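Local coordinates for amidohydrolase 3 domain-containing protein (Pyrococcus furiosus, PDB 3ICJ) that probably hydrolyses carbon-nitrogen bonds other than peptide bonds, as a zinc-dependent member of the amidohydrolase family whose natural substrate is not established, at residues A[439-451]-A[460-472]. Sequence-based numbering, arbitrary orientation. Where two conformers were deposited one is given.
Sequences PADPWVSIDAAVN and RVSREEALHLYTH
Y470 lays one ring face against P442, whose CB stands 4.0 Å from the ring centroid in a CH-pi contact displaced toward the phenol end, while S445 CB meets the ring edge near its plane. The phenol OH donates to a water that in turn donates to A440 O. One turn on, I446 is a knob among R463, A466, L467 and Y470: CG1, anti to the carbonyl carbon (chi1 -78°), lies toward Y470 CD1, CG2 lies against R463 NH2, and CD1 meets L467 CD2 at 3.7 Å. The helices 442-451 and 463-472 run in opposing senses but cross steeply, 134° between their directions, and pack against strands 92-102 and 429-431 of the amidohydrolase barrel; F97, on the strand that carries zinc ligand H101, touches P442, I446 and Y470. The extended R463 brings its guanidinium to the indole of W443, planes 23° apart, with NH1 3.4 Å from CZ3; NE bonds P501 O, and NH2 donates to a water that donates in turn to W443 O. V450 CG2 rests on A466 CB at 3.8 Å. Where the connecting loop returns, V461 N donates almost straight to A449 O (3.0 Å), and a water donates to both V450 O and V461 O.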
loop_
_atom_site.group_PDB
_atom_site.type_symbol
_atom_site.label_atom_id
_atom_site.label_comp_id
_atom_site.label_asym_id
_atom_site.label_seq_id
_atom_site.Cartn_x
_atom_site.Cartn_y
_atom_site.Cartn_z
ATOM N N PRO A 439 1.409 7.974 5.507
ATOM C CA PRO A 439 2.808 7.696 5.874
ATOM C C PRO A 439 3.094 6.195 5.923
ATOM O O PRO A 439 2.222 5.412 6.308
ATOM C CB PRO A 439 2.937 8.290 7.288
ATOM C CG PRO A 439 1.848 9.291 7.400
ATOM C CD PRO A 439 0.735 8.802 6.538
ATOM N N ALA A 440 4.298 5.795 5.528
ATOM C CA ALA A 440 4.645 4.364 5.516
ATOM C C ALA A 440 5.058 3.816 6.893
ATOM O O ALA A 440 5.123 2.589 7.063
ATOM C CB ALA A 440 5.723 4.067 4.471
ATOM N N ASP A 441 5.333 4.714 7.854
ATOM C CA ASP A 441 5.800 4.346 9.209
ATOM C C ASP A 441 4.722 3.597 9.976
ATOM O O ASP A 441 3.693 4.183 10.332
ATOM C CB ASP A 441 6.225 5.585 10.019
ATOM C CG ASP A 441 6.824 5.236 11.392
ATOM O OD1 ASP A 441 7.136 4.065 11.700
ATOM O OD2 ASP A 441 7.006 6.159 12.188
ATOM N N PRO A 442 4.979 2.309 10.260
ATOM C CA PRO A 442 3.969 1.455 10.849
ATOM C C PRO A 442 3.538 1.922 12.241
ATOM O O PRO A 442 2.358 1.803 12.576
ATOM C CB PRO A 442 4.655 0.083 10.912
ATOM C CG PRO A 442 5.787 0.174 9.967
ATOM C CD PRO A 442 6.235 1.580 10.016
ATOM N N TRP A 443 4.476 2.476 13.009
ATOM C CA TRP A 443 4.207 2.982 14.361
ATOM C C TRP A 443 3.181 4.099 14.382
ATOM O O TRP A 443 2.424 4.205 15.338
ATOM C CB TRP A 443 5.499 3.406 15.104
ATOM C CG TRP A 443 6.482 2.259 15.264
ATOM C CD1 TRP A 443 7.685 2.107 14.618
ATOM C CD2 TRP A 443 6.315 1.082 16.081
ATOM N NE1 TRP A 443 8.273 0.916 14.987
ATOM C CE2 TRP A 443 7.456 0.269 15.883
ATOM C CE3 TRP A 443 5.310 0.636 16.956
ATOM C CZ2 TRP A 443 7.631 -0.961 16.549
ATOM C CZ3 TRP A 443 5.485 -0.591 17.618
ATOM C CH2 TRP A 443 6.636 -1.370 17.405
ATOM N N VAL A 444 3.130 4.884 13.302
ATOM C CA VAL A 444 2.180 5.982 13.173
ATOM C C VAL A 444 0.770 5.418 12.897
ATOM O O VAL A 444 -0.210 5.938 13.415
ATOM C CB VAL A 444 2.678 7.018 12.084
ATOM C CG1 VAL A 444 1.628 8.069 11.748
ATOM C CG2 VAL A 444 3.977 7.704 12.543
ATOM N N SER A 445 0.673 4.341 12.112
ATOM C CA SER A 445 -0.601 3.656 11.888
ATOM C C SER A 445 -1.064 2.795 13.084
ATOM O O SER A 445 -2.258 2.645 13.304
ATOM C CB SER A 445 -0.568 2.790 10.616
ATOM O OG SER A 445 -0.641 3.599 9.455
ATOM N N ILE A 446 -0.117 2.219 13.827
ATOM C CA ILE A 446 -0.416 1.469 15.055
ATOM C C ILE A 446 -1.063 2.395 16.108
ATOM O O ILE A 446 -2.070 2.026 16.740
ATOM C CB ILE A 446 0.863 0.774 15.610
ATOM C CG1 ILE A 446 1.166 -0.484 14.794
ATOM C CG2 ILE A 446 0.711 0.352 17.103
ATOM C CD1 ILE A 446 2.546 -0.924 14.976
ATOM N N ASP A 447 -0.486 3.589 16.264
ATOM C CA ASP A 447 -0.991 4.638 17.157
ATOM C C ASP A 447 -2.445 4.977 16.844
ATOM O O ASP A 447 -3.270 5.123 17.744
ATOM C CB ASP A 447 -0.129 5.892 16.984
ATOM C CG ASP A 447 -0.195 6.816 18.168
ATOM O OD1 ASP A 447 0.741 6.765 19.003
ATOM O OD2 ASP A 447 -1.169 7.594 18.267
ATOM N N ALA A 448 -2.736 5.114 15.552
ATOM C CA ALA A 448 -4.090 5.378 15.062
ATOM C C ALA A 448 -5.097 4.265 15.412
ATOM O O ALA A 448 -6.223 4.533 15.853
ATOM C CB ALA A 448 -4.051 5.606 13.552
ATOM N N ALA A 449 -4.689 3.016 15.214
ATOM C CA ALA A 449 -5.578 1.863 15.439
ATOM C C ALA A 449 -5.913 1.641 16.917
ATOM O O ALA A 449 -6.985 1.121 17.277
ATOM C CB ALA A 449 -4.938 0.605 14.856
ATOM N N VAL A 450 -4.970 2.028 17.764
ATOM C CA VAL A 450 -5.067 1.869 19.200
ATOM C C VAL A 450 -5.768 3.054 19.870
ATOM O O VAL A 450 -6.614 2.864 20.746
ATOM C CB VAL A 450 -3.658 1.643 19.826
ATOM C CG1 VAL A 450 -3.737 1.559 21.354
ATOM C CG2 VAL A 450 -3.014 0.373 19.231
ATOM N N ASN A 451 -5.437 4.263 19.433
ATOM C CA ASN A 451 -5.877 5.482 20.121
ATOM C C ASN A 451 -7.034 6.240 19.494
ATOM O O ASN A 451 -7.725 6.983 20.196
ATOM C CB ASN A 451 -4.690 6.440 20.333
ATOM C CG ASN A 451 -3.568 5.805 21.124
ATOM O OD1 ASN A 451 -3.814 5.080 22.087
ATOM N ND2 ASN A 451 -2.322 6.072 20.721
ATOM N N ARG A 460 -11.596 0.708 18.382
ATOM C CA ARG A 460 -10.163 0.699 18.652
ATOM C C ARG A 460 -9.737 -0.752 18.938
ATOM O O ARG A 460 -10.541 -1.573 19.422
ATOM C CB ARG A 460 -9.843 1.583 19.865
ATOM C CG ARG A 460 -10.011 3.098 19.646
ATOM C CD ARG A 460 -9.882 3.896 20.967
ATOM N NE ARG A 460 -10.847 3.412 21.962
ATOM C CZ ARG A 460 -10.713 3.537 23.278
ATOM N NH1 ARG A 460 -9.653 4.137 23.795
ATOM N NH2 ARG A 460 -11.640 3.048 24.085
ATOM N N VAL A 461 -8.496 -1.070 18.598
ATOM C CA VAL A 461 -7.915 -2.368 18.950
ATOM C C VAL A 461 -6.840 -2.126 20.013
ATOM O O VAL A 461 -6.355 -1.002 20.150
ATOM C CB VAL A 461 -7.332 -3.128 17.702
ATOM C CG1 VAL A 461 -8.442 -3.517 16.716
ATOM C CG2 VAL A 461 -6.250 -2.316 17.003
ATOM N N SER A 462 -6.471 -3.167 20.758
ATOM C CA SER A 462 -5.412 -3.071 21.765
ATOM C C SER A 462 -4.056 -3.009 21.057
ATOM O O SER A 462 -3.964 -3.291 19.854
ATOM C CB SER A 462 -5.473 -4.267 22.739
ATOM O OG SER A 462 -5.031 -5.464 22.066
ATOM N N ARG A 463 -3.008 -2.603 21.779
ATOM C CA ARG A 463 -1.657 -2.563 21.184
ATOM C C ARG A 463 -1.191 -3.936 20.662
ATOM O O ARG A 463 -0.623 -4.019 19.564
ATOM C CB ARG A 463 -0.638 -1.946 22.142
ATOM C CG ARG A 463 0.636 -1.487 21.427
ATOM C CD ARG A 463 1.342 -0.425 22.242
ATOM N NE ARG A 463 2.748 -0.335 21.867
ATOM C CZ ARG A 463 3.234 0.475 20.931
ATOM N NH1 ARG A 463 4.534 0.474 20.661
ATOM N NH2 ARG A 463 2.422 1.296 20.277
ATOM N N GLU A 464 -1.475 -4.993 21.430
ATOM C CA GLU A 464 -1.191 -6.389 21.041
ATOM C C GLU A 464 -1.872 -6.759 19.729
ATOM O O GLU A 464 -1.263 -7.357 18.843
ATOM C CB GLU A 464 -1.697 -7.370 22.106
ATOM C CG GLU A 464 -1.040 -7.283 23.471
ATOM C CD GLU A 464 -1.722 -8.189 24.476
ATOM O OE1 GLU A 464 -2.698 -8.866 24.092
ATOM O OE2 GLU A 464 -1.283 -8.237 25.643
ATOM N N GLU A 465 -3.159 -6.411 19.624
ATOM C CA GLU A 465 -3.949 -6.748 18.449
ATOM C C GLU A 465 -3.406 -6.006 17.239
ATOM O O GLU A 465 -3.267 -6.601 16.182
ATOM C CB GLU A 465 -5.439 -6.424 18.643
ATOM C CG GLU A 465 -6.189 -7.364 19.603
ATOM C CD GLU A 465 -7.598 -6.858 19.957
ATOM O OE1 GLU A 465 -7.763 -5.658 20.275
ATOM O OE2 GLU A 465 -8.549 -7.665 19.930
ATOM N N ALA A 466 -3.102 -4.711 17.400
ATOM C CA ALA A 466 -2.573 -3.891 16.295
ATOM C C ALA A 466 -1.252 -4.446 15.754
ATOM O O ALA A 466 -1.046 -4.486 14.540
ATOM C CB ALA A 466 -2.413 -2.432 16.718
ATOM N N LEU A 467 -0.376 -4.890 16.655
ATOM C CA LEU A 467 0.883 -5.527 16.247
ATOM C C LEU A 467 0.642 -6.876 15.552
ATOM O O LEU A 467 1.258 -7.164 14.521
ATOM C CB LEU A 467 1.824 -5.666 17.442
ATOM C CG LEU A 467 2.388 -4.323 17.951
ATOM C CD1 LEU A 467 2.857 -4.430 19.381
ATOM C CD2 LEU A 467 3.489 -3.781 17.074
ATOM N N HIS A 468 -0.277 -7.680 16.094
ATOM C CA HIS A 468 -0.715 -8.879 15.401
ATOM C C HIS A 468 -1.195 -8.610 13.971
ATOM O O HIS A 468 -0.718 -9.250 13.016
ATOM C CB HIS A 468 -1.826 -9.593 16.170
ATOM C CG HIS A 468 -2.477 -10.666 15.364
ATOM N ND1 HIS A 468 -1.789 -11.776 14.922
ATOM C CD2 HIS A 468 -3.742 -10.789 14.893
ATOM C CE1 HIS A 468 -2.606 -12.540 14.214
ATOM N NE2 HIS A 468 -3.795 -11.961 14.182
ATOM N N LEU A 469 -2.115 -7.652 13.826
ATOM C CA LEU A 469 -2.681 -7.270 12.508
ATOM C C LEU A 469 -1.663 -6.735 11.498
ATOM O O LEU A 469 -1.801 -6.947 10.295
ATOM C CB LEU A 469 -3.845 -6.274 12.682
ATOM C CG LEU A 469 -4.979 -6.913 13.501
ATOM C CD1 LEU A 469 -5.985 -5.854 13.969
ATOM C CD2 LEU A 469 -5.668 -8.067 12.774
ATOM N N TYR A 470 -0.627 -6.082 11.987
ATOM C CA TYR A 470 0.404 -5.512 11.137
ATOM C C TYR A 470 1.556 -6.480 10.857
ATOM O O TYR A 470 2.501 -6.137 10.184
ATOM C CB TYR A 470 0.942 -4.238 11.775
ATOM C CG TYR A 470 1.173 -3.078 10.845
ATOM C CD1 TYR A 470 0.872 -1.797 11.233
ATOM C CD2 TYR A 470 1.709 -3.264 9.594
ATOM C CE1 TYR A 470 1.100 -0.743 10.408
ATOM C CE2 TYR A 470 1.932 -2.216 8.764
ATOM C CZ TYR A 470 1.627 -0.956 9.175
ATOM O OH TYR A 470 1.854 0.093 8.350
ATOM N N THR A 471 1.449 -7.692 11.380
ATOM C CA THR A 471 2.400 -8.748 11.112
ATOM C C THR A 471 1.743 -9.997 10.517
ATOM O O THR A 471 1.687 -10.154 9.317
ATOM C CB THR A 471 3.225 -9.091 12.366
ATOM O OG1 THR A 471 2.352 -9.360 13.456
ATOM C CG2 THR A 471 4.132 -7.954 12.746
ATOM N N HIS A 472 1.236 -10.876 11.368
ATOM C CA HIS A 472 0.600 -12.096 10.917
ATOM C C HIS A 472 -0.729 -11.823 10.228
ATOM O O HIS A 472 -1.106 -12.521 9.320
ATOM C CB HIS A 472 0.416 -13.095 12.065
ATOM C CG HIS A 472 0.058 -14.478 11.617
ATOM N ND1 HIS A 472 -1.036 -15.157 12.096
ATOM C CD2 HIS A 472 0.646 -15.305 10.724
ATOM C CE1 HIS A 472 -1.098 -16.345 11.531
ATOM N NE2 HIS A 472 -0.092 -16.457 10.691
HETATM O O HOH W 1 3.850 0.036 6.491
HETATM O O HOH W 2 3.125 3.102 18.093
HETATM O O HOH W 3 -7.120 0.689 22.245
HETATM O O HOH W 4 -7.966 6.014 23.075
#